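Local coordinates for protein delta toxin (Clostridium perfringens, PDB 2YGT) that probably kills host cells by forming beta-barrel pores in their membranes, as a haemolytic toxin of the leukocidin/hemolysin family, at residues Ser51-Lys56 against Ile126-Gly131; Lys114-Thr119 against Asn160-Asn165; Phe198-Tyr203 against Phe211-Gln216. One frame throughout, in Å; residues are numbered along the deposited sequence.

From the N terminus, interaction 1 begins on strand 45-54 and closes when strand 121-128 reaches the loop at 129-131. Interaction 2 opens within that span, at 114-119, and closes later at 160-165. The two contacts therefore cross. Residues 121-155, which hold the three-stranded sheet resembling the folded prestem of relatives, lie between the two segments of interaction 2. Interaction 1 fastens this sheet to the seven-stranded sheet, probably part of the cap, and interaction 2 joins its flanking strands. Interaction 3 follows in series and closes a short loop between 198-203 and 211-216. Its centre is about 49 Å from that of interaction 1, on the opposite side of the chain's centre.

Interaction 1 of 3, residues Ser51-Lys56 against Ile126-Gly131; sequences SFVDDK and ISYSIG. With ZN (zinc ion), chain B.
The prestem-like sheet meets the end of strand 45-54, an inner strand of the seven-stranded sheet, where the carboxylate of Asp55 binds Tyr128 and Gly131. Both donors reach a single oxygen. Tyr128 OH gives its proton to Asp55 OD2 at 2.6 Å. Gly131 N bonds the same OD2 at 2.7 Å and is nearly straight, with 171° at the hydrogen. The two arrive from different directions. The glycine N-H uses the syn lone pair, while the phenol comes on the anti side, a little out of the carboxylate plane. Asp55 places CG anti to its backbone N (chi1 178°), and this sends the carboxylate across to the other segment. It stands 78° from the plane of the Tyr128 ring. In leukocidin/hemolysin monomers the future barrel hairpin is folded as a three-stranded sheet against the cap. Strand 121-128 is the middle strand of what is probably such a sheet, so these contacts would be broken if it unfolds as in relatives. Val53 covers one face of the same ring, with CG1 4.2 Å from the ring centroid in a CH-pi contact. Ile130 lays its CG2 3.7 Å from Asp55 OD1. That second oxygen accepts from Phe57 N, as in an Asx turn. Asp55 is buried, and its three donors would favour the ionised form. Next to it, Asp54 turns away and binds a zinc ion through OD1, with His286 as the other protein ligand.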
ATOM      1  N   SER A  51      10.713  10.301   8.321  1.00 16.76           N
ATOM      2  CA  SER A  51      10.826  11.213   9.446  1.00 20.08           C
ATOM      3  C   SER A  51      11.892  10.712  10.404  1.00 18.83           C
ATOM      4  O   SER A  51      11.643   9.800  11.192  1.00 18.41           O
ATOM      5  CB  SER A  51       9.492  11.349  10.175  1.00 18.74           C
ATOM      6  OG  SER A  51       8.572  12.092   9.403  1.00 32.01           O
ATOM      7  N   PHE A  52      13.081  11.300  10.314  1.00 17.36           N
ATOM      8  CA  PHE A  52      14.182  10.959  11.207  1.00 17.65           C
ATOM      9  C   PHE A  52      13.975  11.629  12.558  1.00 25.83           C
ATOM     10  O   PHE A  52      13.926  12.857  12.654  1.00 17.91           O
ATOM     11  CB  PHE A  52      15.523  11.407  10.613  1.00 17.90           C
ATOM     12  CG  PHE A  52      15.899  10.701   9.340  1.00 17.83           C
ATOM     13  CD1 PHE A  52      15.455  11.172   8.115  1.00 17.66           C
ATOM     14  CD2 PHE A  52      16.708   9.576   9.365  1.00 18.01           C
ATOM     15  CE1 PHE A  52      15.799  10.529   6.939  1.00 17.65           C
ATOM     16  CE2 PHE A  52      17.059   8.929   8.193  1.00 18.01           C
ATOM     17  CZ  PHE A  52      16.601   9.405   6.977  1.00 17.82           C
ATOM     18  N   VAL A  53      13.851  10.828  13.607  1.00 19.52           N
ATOM     19  CA  VAL A  53      13.696  11.380  14.942  1.00 22.72           C
ATOM     20  C   VAL A  53      15.033  11.415  15.667  1.00 21.31           C
ATOM     21  O   VAL A  53      15.734  10.407  15.735  1.00 20.75           O
ATOM     22  CB  VAL A  53      12.692  10.576  15.782  1.00 24.09           C
ATOM     23  CG1 VAL A  53      12.584  11.171  17.176  1.00 18.50           C
ATOM     24  CG2 VAL A  53      11.330  10.540  15.101  1.00 17.79           C
ATOM     25  N   ASP A  54      15.385  12.586  16.190  1.00 24.17           N
ATOM     26  CA  ASP A  54      16.554  12.728  17.051  1.00 22.74           C
ATOM     27  C   ASP A  54      16.120  12.888  18.502  1.00 22.41           C
ATOM     28  O   ASP A  54      15.615  13.936  18.906  1.00 23.90           O
ATOM     29  CB  ASP A  54      17.438  13.895  16.603  1.00 23.04           C
ATOM     30  CG  ASP A  54      18.333  13.524  15.443  1.00 27.41           C
ATOM     31  OD1 ASP A  54      18.173  12.398  14.932  1.00 24.34           O
ATOM     32  OD2 ASP A  54      19.190  14.343  15.047  1.00 39.17           O
ATOM     33  N   ASP A  55      16.319  11.828  19.273  1.00 20.92           N
ATOM     34  CA  ASP A  55      15.839  11.758  20.642  1.00 22.31           C
ATOM     35  C   ASP A  55      16.967  11.270  21.542  1.00 25.05           C
ATOM     36  O   ASP A  55      17.219  10.071  21.643  1.00 22.18           O
ATOM     37  CB  ASP A  55      14.638  10.808  20.714  1.00 21.15           C
ATOM     38  CG  ASP A  55      14.099  10.648  22.118  1.00 25.56           C
ATOM     39  OD1 ASP A  55      14.670  11.250  23.049  1.00 26.86           O
ATOM     40  OD2 ASP A  55      13.100   9.918  22.292  1.00 29.99           O
ATOM     41  N   LYS A  56      17.649  12.213  22.187  1.00 31.05           N
ATOM     42  CA  LYS A  56      18.808  11.899  23.022  1.00 32.61           C
ATOM     43  C   LYS A  56      18.446  11.040  24.227  1.00 28.32           C
ATOM     44  O   LYS A  56      19.320  10.444  24.857  1.00 22.70           O
ATOM     45  CB  LYS A  56      19.488  13.186  23.499  1.00 34.58           C
ATOM     46  CG  LYS A  56      20.183  13.966  22.396  1.00 44.76           C
ATOM     47  CD  LYS A  56      20.541  15.365  22.866  1.00 52.40           C
ATOM     48  CE  LYS A  56      21.255  16.146  21.779  1.00 56.28           C
ATOM     49  NZ  LYS A  56      21.456  17.567  22.167  1.00 54.01           N
ATOM     50  N   ILE A 126       0.961   6.092  13.479  1.00 22.14           N
ATOM     51  CA  ILE A 126       2.227   5.727  14.103  1.00 26.90           C
ATOM     52  C   ILE A 126       2.645   6.825  15.073  1.00 17.33           C
ATOM     53  O   ILE A 126       2.947   7.944  14.662  1.00 17.25           O
ATOM     54  CB  ILE A 126       3.339   5.518  13.053  1.00 24.27           C
ATOM     55  CG1 ILE A 126       2.926   4.437  12.050  1.00 20.82           C
ATOM     56  CG2 ILE A 126       4.652   5.150  13.733  1.00 17.01           C
ATOM     57  CD1 ILE A 126       3.960   4.167  10.973  1.00 16.50           C
ATOM     58  N   SER A 127       2.652   6.506  16.360  1.00 17.66           N
ATOM     59  CA  SER A 127       2.955   7.497  17.385  1.00 17.92           C
ATOM     60  C   SER A 127       4.245   7.174  18.130  1.00 21.50           C
ATOM     61  O   SER A 127       4.468   6.036  18.541  1.00 24.80           O
ATOM     62  CB  SER A 127       1.794   7.606  18.370  1.00 20.10           C
ATOM     63  OG  SER A 127       0.585   7.873  17.683  1.00 23.09           O
ATOM     64  N   TYR A 128       5.083   8.191  18.299  1.00 21.93           N
ATOM     65  CA  TYR A 128       6.370   8.047  18.966  1.00 18.35           C
ATOM     66  C   TYR A 128       6.384   8.801  20.295  1.00 18.77           C
ATOM     67  O   TYR A 128       5.883   9.921  20.394  1.00 18.79           O
ATOM     68  CB  TYR A 128       7.493   8.559  18.056  1.00 18.13           C
ATOM     69  CG  TYR A 128       8.881   8.469  18.664  1.00 18.41           C
ATOM     70  CD1 TYR A 128       9.400   9.510  19.424  1.00 18.67           C
ATOM     71  CD2 TYR A 128       9.671   7.342  18.475  1.00 18.47           C
ATOM     72  CE1 TYR A 128      10.667   9.428  19.979  1.00 18.99           C
ATOM     73  CE2 TYR A 128      10.938   7.249  19.025  1.00 18.82           C
ATOM     74  CZ  TYR A 128      11.432   8.293  19.774  1.00 19.07           C
ATOM     75  OH  TYR A 128      12.690   8.206  20.324  1.00 19.47           O
ATOM     76  N   SER A 129       6.953   8.174  21.318  1.00 19.15           N
ATOM     77  CA  SER A 129       7.110   8.815  22.617  1.00 19.62           C
ATOM     78  C   SER A 129       8.586   9.019  22.916  1.00 20.75           C
ATOM     79  O   SER A 129       9.415   8.176  22.572  1.00 24.07           O
ATOM     80  CB  SER A 129       6.474   7.966  23.720  1.00 20.06           C
ATOM     81  OG  SER A 129       5.070   7.869  23.548  1.00 25.50           O
ATOM     82  N   ILE A 130       8.910  10.143  23.547  1.00 22.95           N
ATOM     83  CA  ILE A 130      10.279  10.410  23.965  1.00 20.36           C
ATOM     84  C   ILE A 130      10.782   9.234  24.791  1.00 20.79           C
ATOM     85  O   ILE A 130      10.123   8.807  25.737  1.00 21.41           O
ATOM     86  CB  ILE A 130      10.373  11.704  24.794  1.00 21.57           C
ATOM     87  CG1 ILE A 130       9.836  12.889  23.987  1.00 22.03           C
ATOM     88  CG2 ILE A 130      11.808  11.958  25.233  1.00 24.33           C
ATOM     89  CD1 ILE A 130       9.823  14.194  24.750  1.00 22.39           C
ATOM     90  N   GLY A 131      11.942   8.705  24.423  1.00 30.61           N
ATOM     91  CA  GLY A 131      12.479   7.524  25.073  1.00 21.33           C
ATOM     92  C   GLY A 131      12.557   6.346  24.121  1.00 32.32           C
ATOM     93  O   GLY A 131      13.318   5.406  24.348  1.00 29.47           O
TER
HETATM   94 ZN    ZN B1291      19.750  12.227  13.366  1.00 38.61          ZN

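Interaction 2 of 3, residues Lys114-Thr119 against Asn160-Asn165; sequences KNTIST and NTIQTN
Thr116 and Ile162 face each other as an antiparallel non-hydrogen-bonded pair, with their side chains on one face of the sheet. Ile162 holds CG1 anti to the backbone N (chi1 173°), which lays this branch beside the threonine. Thr116 OG1 is 3.8 Å from Ile162 CG1. The methyl CG2 of Thr116 instead lies 3.6 Å from Thr161 O. On the other face are Ile117 and Thr161, whose backbones form the hydrogen-bonded pair. Ile117 N bonds Thr161 O at 2.8 Å, and Thr161 N returns a bond to Ile117 O. The side chain of Ile117 touches Asn138. The hydroxyl of Thr161 bonds Gln156, Tyr154 and Thr175. Strand 116-117 thus joins the edge of strand 159-166. The two flank the prestem-like segment, and their pairing brings its two ends together. The pairing is extended by Gln163 N, which bonds Asn115 O at 2.8 Å. With CG anti to the backbone N (chi1 -176°) and the chain extended beyond it, Gln163 carries its amide out to a water. OE1 accepts from this water at 2.7 Å, and the water accepts from Asn115 N. The amide NE2 of Gln163 donates to Ser111. At the far end the Asn160 amide reaches Ser118, where OG lies 2.9 Å from Asn160 OD1 in a weak and uncertain hydrogen bond. Lys114 turns away, and its NZ bonds Thr136 O.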
ATOM      1  N   LYS A 114      -1.898  -3.468  10.177  1.00 23.40           N
ATOM      2  CA  LYS A 114      -1.624  -4.746  10.825  1.00 21.18           C
ATOM      3  C   LYS A 114      -2.667  -5.768  10.416  1.00 21.57           C
ATOM      4  O   LYS A 114      -3.786  -5.409  10.051  1.00 22.52           O
ATOM      5  CB  LYS A 114      -1.667  -4.610  12.345  1.00 21.69           C
ATOM      6  CG  LYS A 114      -0.699  -3.607  12.924  1.00 30.89           C
ATOM      7  CD  LYS A 114      -0.899  -3.501  14.424  1.00 33.89           C
ATOM      8  CE  LYS A 114      -0.014  -2.437  15.028  1.00 29.16           C
ATOM      9  NZ  LYS A 114      -0.293  -2.262  16.475  1.00 39.61           N
ATOM     10  N   ASN A 115      -2.294  -7.040  10.493  1.00 24.12           N
ATOM     11  CA  ASN A 115      -3.214  -8.138  10.228  1.00 27.53           C
ATOM     12  C   ASN A 115      -4.053  -7.908   8.976  1.00 26.41           C
ATOM     13  O   ASN A 115      -3.516  -7.793   7.874  1.00 25.86           O
ATOM     14  CB  ASN A 115      -4.110  -8.385  11.445  1.00 33.71           C
ATOM     15  CG  ASN A 115      -3.313  -8.742  12.691  1.00 49.16           C
ATOM     16  OD1 ASN A 115      -3.569  -8.223  13.778  1.00 55.50           O
ATOM     17  ND2 ASN A 115      -2.331  -9.625  12.533  1.00 48.12           N
ATOM     18  N   THR A 116      -5.368  -7.831   9.149  1.00 24.20           N
ATOM     19  CA  THR A 116      -6.274  -7.666   8.019  1.00 33.82           C
ATOM     20  C   THR A 116      -7.211  -6.476   8.203  1.00 18.13           C
ATOM     21  O   THR A 116      -7.748  -6.257   9.288  1.00 26.89           O
ATOM     22  CB  THR A 116      -7.113  -8.941   7.777  1.00 38.86           C
ATOM     23  OG1 THR A 116      -6.242 -10.064   7.598  1.00 52.36           O
ATOM     24  CG2 THR A 116      -7.982  -8.781   6.540  1.00 32.26           C
ATOM     25  N   ILE A 117      -7.395  -5.710   7.131  1.00 17.87           N
ATOM     26  CA  ILE A 117      -8.298  -4.566   7.133  1.00 27.90           C
ATOM     27  C   ILE A 117      -9.277  -4.676   5.965  1.00 18.05           C
ATOM     28  O   ILE A 117      -8.868  -4.850   4.819  1.00 25.74           O
ATOM     29  CB  ILE A 117      -7.525  -3.235   7.021  1.00 25.49           C
ATOM     30  CG1 ILE A 117      -6.467  -3.143   8.118  1.00 30.53           C
ATOM     31  CG2 ILE A 117      -8.481  -2.055   7.112  1.00 23.46           C
ATOM     32  CD1 ILE A 117      -7.052  -3.059   9.507  1.00 38.01           C
ATOM     33  N   SER A 118     -10.568  -4.569   6.260  1.00 27.12           N
ATOM     34  CA  SER A 118     -11.598  -4.768   5.245  1.00 25.38           C
ATOM     35  C   SER A 118     -12.409  -3.518   4.924  1.00 21.82           C
ATOM     36  O   SER A 118     -13.178  -3.513   3.963  1.00 21.67           O
ATOM     37  CB  SER A 118     -12.543  -5.896   5.665  1.00 35.07           C
ATOM     38  OG  SER A 118     -11.872  -7.146   5.673  1.00 50.18           O
ATOM     39  N   THR A 119     -12.246  -2.467   5.723  1.00 18.82           N
ATOM     40  CA  THR A 119     -13.016  -1.239   5.525  1.00 19.07           C
ATOM     41  C   THR A 119     -12.655  -0.522   4.224  1.00 29.47           C
ATOM     42  O   THR A 119     -11.506  -0.560   3.776  1.00 18.41           O
ATOM     43  CB  THR A 119     -12.859  -0.254   6.713  1.00 21.58           C
ATOM     44  OG1 THR A 119     -11.468  -0.029   6.978  1.00 19.21           O
ATOM     45  CG2 THR A 119     -13.525  -0.812   7.960  1.00 19.55           C
ATOM     46  N   ASN A 160      -9.572  -6.003   0.117  1.00 23.05           N
ATOM     47  CA  ASN A 160      -9.079  -6.127   1.482  1.00 20.29           C
ATOM     48  C   ASN A 160      -7.557  -6.072   1.510  1.00 18.58           C
ATOM     49  O   ASN A 160      -6.896  -6.437   0.537  1.00 14.35           O
ATOM     50  CB  ASN A 160      -9.560  -7.430   2.124  1.00 20.76           C
ATOM     51  CG  ASN A 160     -11.044  -7.414   2.444  1.00 33.46           C
ATOM     52  OD1 ASN A 160     -11.562  -8.336   3.074  1.00 26.13           O
ATOM     53  ND2 ASN A 160     -11.737  -6.366   2.013  1.00 37.49           N
ATOM     54  N   THR A 161      -7.005  -5.616   2.628  1.00 18.82           N
ATOM     55  CA  THR A 161      -5.557  -5.580   2.797  1.00 19.21           C
ATOM     56  C   THR A 161      -5.128  -6.515   3.922  1.00 20.13           C
ATOM     57  O   THR A 161      -5.669  -6.471   5.028  1.00 16.91           O
ATOM     58  CB  THR A 161      -5.043  -4.151   3.097  1.00 14.12           C
ATOM     59  OG1 THR A 161      -5.334  -3.295   1.984  1.00 17.09           O
ATOM     60  CG2 THR A 161      -3.541  -4.163   3.336  1.00 14.12           C
ATOM     61  N   ILE A 162      -4.160  -7.371   3.629  1.00 19.34           N
ATOM     62  CA  ILE A 162      -3.595  -8.241   4.646  1.00 21.82           C
ATOM     63  C   ILE A 162      -2.080  -8.088   4.692  1.00 16.63           C
ATOM     64  O   ILE A 162      -1.420  -8.044   3.653  1.00 18.98           O
ATOM     65  CB  ILE A 162      -3.947  -9.716   4.383  1.00 28.33           C
ATOM     66  CG1 ILE A 162      -3.193 -10.623   5.355  1.00 32.30           C
ATOM     67  CG2 ILE A 162      -3.612 -10.090   2.954  1.00 26.89           C
ATOM     68  CD1 ILE A 162      -3.677 -12.051   5.354  1.00 38.11           C
ATOM     69  N   GLN A 163      -1.529  -7.988   5.896  1.00 17.78           N
ATOM     70  CA  GLN A 163      -0.082  -7.975   6.048  1.00 22.59           C
ATOM     71  C   GLN A 163       0.439  -9.403   6.023  1.00 20.07           C
ATOM     72  O   GLN A 163       0.197 -10.182   6.946  1.00 21.89           O
ATOM     73  CB  GLN A 163       0.348  -7.263   7.333  1.00 19.96           C
ATOM     74  CG  GLN A 163       1.863  -7.157   7.465  1.00 17.93           C
ATOM     75  CD  GLN A 163       2.300  -6.116   8.473  1.00 21.64           C
ATOM     76  OE1 GLN A 163       1.977  -6.205   9.657  1.00 18.20           O
ATOM     77  NE2 GLN A 163       3.054  -5.128   8.011  1.00 22.21           N
ATOM     78  N   THR A 164       1.149  -9.745   4.956  1.00 15.23           N
ATOM     79  CA  THR A 164       1.600 -11.112   4.749  1.00 15.64           C
ATOM     80  C   THR A 164       2.975 -11.351   5.367  1.00 20.87           C
ATOM     81  O   THR A 164       3.343 -12.485   5.663  1.00 23.36           O
ATOM     82  CB  THR A 164       1.627 -11.455   3.251  1.00 30.58           C
ATOM     83  OG1 THR A 164       2.442 -10.499   2.558  1.00 25.70           O
ATOM     84  CG2 THR A 164       0.214 -11.409   2.681  1.00 15.50           C
ATOM     85  N   ASN A 165       3.730 -10.278   5.563  1.00 23.48           N
ATOM     86  CA  ASN A 165       5.013 -10.370   6.243  1.00 23.64           C
ATOM     87  C   ASN A 165       5.192  -9.222   7.221  1.00 27.19           C
ATOM     88  O   ASN A 165       4.889  -8.074   6.904  1.00 15.73           O
ATOM     89  CB  ASN A 165       6.163 -10.396   5.237  1.00 29.61           C
ATOM     90  CG  ASN A 165       6.292 -11.730   4.535  1.00 36.03           C
ATOM     91  OD1 ASN A 165       6.759 -12.706   5.119  1.00 39.28           O
ATOM     92  ND2 ASN A 165       5.883 -11.778   3.271  1.00 40.59           N
TER
HETATM   93  O   HOH W   1       0.389  -7.712  11.223  1.00 25.23           O
HETATM   94  O   HOH W   2      -1.517 -11.232   9.694  1.00 34.71           O

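Interaction 3 of 3, residues Phe198-Tyr203 against Phe211-Gln216; sequences FMRSRY and FTPDYQ
Phe198 and Thr212 are joined by a backbone hydrogen bond, Thr212 N to Phe198 O at 3.0 Å. The bond is bent, with 157° at the hydrogen. The donor sits above the carbonyl plane, 47° out of it. The same oxygen meets Phe211, whose CA is 3.3 Å away in a CA-H...O contact. It also lies at the edge of the Phe211 ring, 3.7 Å from CD1. Arg200 reaches past Phe211 O to Pro213. Its CG is anti to the backbone N (chi1 -174°), and the chain runs extended to NE. The side chain crosses that of Pro213 at about a right angle. Arg200 NE comes within 3.4 Å of Pro213 CD, so the proline meets the guanidinium at its edge. A water sits 2.6 Å from Thr212 OG1 and makes a weak bond to Met199 O. Further out, Gln216 N bonds Pro213 O at 2.9 Å and closes a turn. Asp214 in that turn forms a salt bridge with Arg75. The two phenylalanines root the loops in the body of the protein. Phe198 packs edge-to-face on Trp89 and Phe177, and Phe211 touches Met87 and Ile257. Both segments belong to the long loop region between strand 170-177 and helix 219-222, which probably corresponds to the rim of related toxins. With one clear backbone hydrogen bond between the segments, their relative position probably rests in part on the buried rings of Phe198 and Phe211, while Arg200 and Pro213 add a contact at the surface.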
ATOM      1  N   PHE A 198     -18.456  -9.414 -12.698  1.00 18.34           N
ATOM      2  CA  PHE A 198     -18.351  -8.187 -13.491  1.00 22.76           C
ATOM      3  C   PHE A 198     -19.286  -8.179 -14.701  1.00 19.42           C
ATOM      4  O   PHE A 198     -19.080  -7.434 -15.660  1.00 19.92           O
ATOM      5  CB  PHE A 198     -16.903  -7.935 -13.925  1.00 18.74           C
ATOM      6  CG  PHE A 198     -15.947  -7.778 -12.776  1.00 24.68           C
ATOM      7  CD1 PHE A 198     -16.203  -6.868 -11.765  1.00 19.70           C
ATOM      8  CD2 PHE A 198     -14.793  -8.544 -12.706  1.00 17.94           C
ATOM      9  CE1 PHE A 198     -15.330  -6.724 -10.702  1.00 17.86           C
ATOM     10  CE2 PHE A 198     -13.912  -8.402 -11.648  1.00 26.27           C
ATOM     11  CZ  PHE A 198     -14.185  -7.491 -10.643  1.00 20.67           C
ATOM     12  N   MET A 199     -20.321  -9.008 -14.636  1.00 19.49           N
ATOM     13  CA  MET A 199     -21.313  -9.104 -15.701  1.00 22.22           C
ATOM     14  C   MET A 199     -22.447  -8.087 -15.502  1.00 27.92           C
ATOM     15  O   MET A 199     -23.169  -8.131 -14.506  1.00 20.33           O
ATOM     16  CB  MET A 199     -21.861 -10.534 -15.764  1.00 20.09           C
ATOM     17  CG  MET A 199     -22.767 -10.821 -16.945  1.00 20.77           C
ATOM     18  SD  MET A 199     -23.609 -12.413 -16.770  1.00 29.49           S
ATOM     19  CE  MET A 199     -22.211 -13.520 -16.659  1.00 20.25           C
ATOM     20  N   ARG A 200     -22.594  -7.165 -16.450  1.00 21.15           N
ATOM     21  CA  ARG A 200     -23.602  -6.113 -16.337  1.00 21.65           C
ATOM     22  C   ARG A 200     -25.022  -6.659 -16.470  1.00 28.74           C
ATOM     23  O   ARG A 200     -25.943  -6.189 -15.800  1.00 26.97           O
ATOM     24  CB  ARG A 200     -23.366  -5.018 -17.380  1.00 28.27           C
ATOM     25  CG  ARG A 200     -24.295  -3.826 -17.237  1.00 27.40           C
ATOM     26  CD  ARG A 200     -23.903  -2.699 -18.178  1.00 44.07           C
ATOM     27  NE  ARG A 200     -24.294  -1.396 -17.647  1.00 64.18           N
ATOM     28  CZ  ARG A 200     -25.400  -0.743 -17.990  1.00 71.77           C
ATOM     29  NH1 ARG A 200     -26.238  -1.266 -18.876  1.00 74.82           N
ATOM     30  NH2 ARG A 200     -25.667   0.439 -17.451  1.00 71.05           N
ATOM     31  N   SER A 201     -25.196  -7.647 -17.339  1.00 24.19           N
ATOM     32  CA  SER A 201     -26.503  -8.251 -17.544  1.00 32.46           C
ATOM     33  C   SER A 201     -26.359  -9.648 -18.125  1.00 30.63           C
ATOM     34  O   SER A 201     -25.301 -10.012 -18.640  1.00 23.61           O
ATOM     35  CB  SER A 201     -27.366  -7.386 -18.464  1.00 35.55           C
ATOM     36  OG  SER A 201     -27.020  -7.582 -19.825  1.00 24.07           O
ATOM     37  N   ARG A 202     -27.434 -10.423 -18.047  1.00 27.51           N
ATOM     38  CA  ARG A 202     -27.417 -11.811 -18.489  1.00 24.09           C
ATOM     39  C   ARG A 202     -27.919 -11.973 -19.921  1.00 26.35           C
ATOM     40  O   ARG A 202     -27.679 -13.001 -20.552  1.00 36.71           O
ATOM     41  CB  ARG A 202     -28.266 -12.664 -17.546  1.00 30.63           C
ATOM     42  CG  ARG A 202     -27.887 -12.512 -16.083  1.00 37.01           C
ATOM     43  CD  ARG A 202     -29.005 -12.983 -15.166  1.00 39.09           C
ATOM     44  NE  ARG A 202     -28.559 -13.107 -13.781  1.00 45.59           N
ATOM     45  CZ  ARG A 202     -29.324 -13.549 -12.788  1.00 55.03           C
ATOM     46  NH1 ARG A 202     -30.578 -13.909 -13.029  1.00 63.35           N
ATOM     47  NH2 ARG A 202     -28.839 -13.634 -11.557  1.00 53.27           N
ATOM     48  N   TYR A 203     -28.610 -10.959 -20.433  1.00 25.83           N
ATOM     49  CA  TYR A 203     -29.271 -11.083 -21.727  1.00 26.29           C
ATOM     50  C   TYR A 203     -29.108  -9.872 -22.646  1.00 25.72           C
ATOM     51  O   TYR A 203     -29.740  -9.805 -23.699  1.00 29.09           O
ATOM     52  CB  TYR A 203     -30.756 -11.392 -21.523  1.00 25.43           C
ATOM     53  CG  TYR A 203     -30.998 -12.694 -20.796  1.00 27.09           C
ATOM     54  CD1 TYR A 203     -30.879 -13.908 -21.460  1.00 27.43           C
ATOM     55  CD2 TYR A 203     -31.325 -12.711 -19.447  1.00 24.46           C
ATOM     56  CE1 TYR A 203     -31.087 -15.105 -20.804  1.00 28.78           C
ATOM     57  CE2 TYR A 203     -31.536 -13.905 -18.780  1.00 24.07           C
ATOM     58  CZ  TYR A 203     -31.416 -15.097 -19.463  1.00 33.66           C
ATOM     59  OH  TYR A 203     -31.623 -16.290 -18.808  1.00 32.26           O
ATOM     60  N   PHE A 211     -19.748  -5.308 -19.510  1.00 25.46           N
ATOM     61  CA  PHE A 211     -19.026  -5.326 -18.243  1.00 22.96           C
ATOM     62  C   PHE A 211     -19.554  -4.238 -17.311  1.00 22.25           C
ATOM     63  O   PHE A 211     -19.993  -3.180 -17.762  1.00 28.72           O
ATOM     64  CB  PHE A 211     -17.521  -5.163 -18.461  1.00 27.55           C
ATOM     65  CG  PHE A 211     -16.882  -6.323 -19.174  1.00 26.23           C
ATOM     66  CD1 PHE A 211     -16.918  -7.595 -18.626  1.00 24.23           C
ATOM     67  CD2 PHE A 211     -16.238  -6.140 -20.385  1.00 26.99           C
ATOM     68  CE1 PHE A 211     -16.330  -8.665 -19.277  1.00 25.24           C
ATOM     69  CE2 PHE A 211     -15.645  -7.205 -21.040  1.00 27.80           C
ATOM     70  CZ  PHE A 211     -15.692  -8.468 -20.485  1.00 26.06           C
ATOM     71  N   THR A 212     -19.527  -4.515 -16.012  1.00 20.78           N
ATOM     72  CA  THR A 212     -19.962  -3.548 -15.010  1.00 22.33           C
ATOM     73  C   THR A 212     -19.464  -2.151 -15.354  1.00 22.13           C
ATOM     74  O   THR A 212     -18.260  -1.935 -15.495  1.00 23.52           O
ATOM     75  CB  THR A 212     -19.454  -3.927 -13.610  1.00 27.25           C
ATOM     76  OG1 THR A 212     -20.006  -5.194 -13.231  1.00 24.03           O
ATOM     77  CG2 THR A 212     -19.857  -2.872 -12.590  1.00 19.82           C
ATOM     78  N   PRO A 213     -20.395  -1.196 -15.497  1.00 27.97           N
ATOM     79  CA  PRO A 213     -20.061   0.192 -15.834  1.00 22.25           C
ATOM     80  C   PRO A 213     -19.036   0.762 -14.863  1.00 23.87           C
ATOM     81  O   PRO A 213     -18.994   0.350 -13.703  1.00 21.86           O
ATOM     82  CB  PRO A 213     -21.403   0.916 -15.678  1.00 22.87           C
ATOM     83  CG  PRO A 213     -22.252  -0.028 -14.853  1.00 28.05           C
ATOM     84  CD  PRO A 213     -21.847  -1.368 -15.351  1.00 22.03           C
ATOM     85  N   ASP A 214     -18.221   1.700 -15.329  1.00 26.55           N
ATOM     86  CA  ASP A 214     -17.146   2.242 -14.504  1.00 30.72           C
ATOM     87  C   ASP A 214     -17.626   2.821 -13.174  1.00 31.27           C
ATOM     88  O   ASP A 214     -16.952   2.676 -12.155  1.00 30.59           O
ATOM     89  CB  ASP A 214     -16.323   3.276 -15.278  1.00 27.92           C
ATOM     90  CG  ASP A 214     -15.284   2.637 -16.174  1.00 33.14           C
ATOM     91  OD1 ASP A 214     -15.441   1.443 -16.501  1.00 21.98           O
ATOM     92  OD2 ASP A 214     -14.309   3.322 -16.544  1.00 39.96           O
ATOM     93  N   TYR A 215     -18.788   3.469 -13.178  1.00 32.83           N
ATOM     94  CA  TYR A 215     -19.287   4.095 -11.957  1.00 30.81           C
ATOM     95  C   TYR A 215     -19.676   3.075 -10.884  1.00 24.47           C
ATOM     96  O   TYR A 215     -19.922   3.438  -9.737  1.00 28.11           O
ATOM     97  CB  TYR A 215     -20.434   5.076 -12.251  1.00 31.75           C
ATOM     98  CG  TYR A 215     -21.768   4.449 -12.608  1.00 37.96           C
ATOM     99  CD1 TYR A 215     -22.051   4.060 -13.912  1.00 36.05           C
ATOM    100  CD2 TYR A 215     -22.756   4.271 -11.645  1.00 45.31           C
ATOM    101  CE1 TYR A 215     -23.273   3.498 -14.244  1.00 39.59           C
ATOM    102  CE2 TYR A 215     -23.980   3.711 -11.967  1.00 51.52           C
ATOM    103  CZ  TYR A 215     -24.232   3.325 -13.268  1.00 50.59           C
ATOM    104  OH  TYR A 215     -25.448   2.766 -13.593  1.00 53.97           O
ATOM    105  N   GLN A 216     -19.709   1.800 -11.257  1.00 20.77           N
ATOM    106  CA  GLN A 216     -20.046   0.739 -10.310  1.00 20.19           C
ATOM    107  C   GLN A 216     -18.883  -0.217 -10.056  1.00 25.37           C
ATOM    108  O   GLN A 216     -19.071  -1.300  -9.507  1.00 31.78           O
ATOM    109  CB  GLN A 216     -21.275  -0.041 -10.782  1.00 20.52           C
ATOM    110  CG  GLN A 216     -22.439   0.836 -11.208  1.00 37.95           C
ATOM    111  CD  GLN A 216     -23.762   0.092 -11.223  1.00 45.47           C
ATOM    112  OE1 GLN A 216     -24.341  -0.146 -12.282  1.00 45.22           O
ATOM    113  NE2 GLN A 216     -24.243  -0.282 -10.043  1.00 49.64           N
TER
HETATM  114  O   HOH W   3     -22.527  -5.260 -12.700  1.00 23.86           O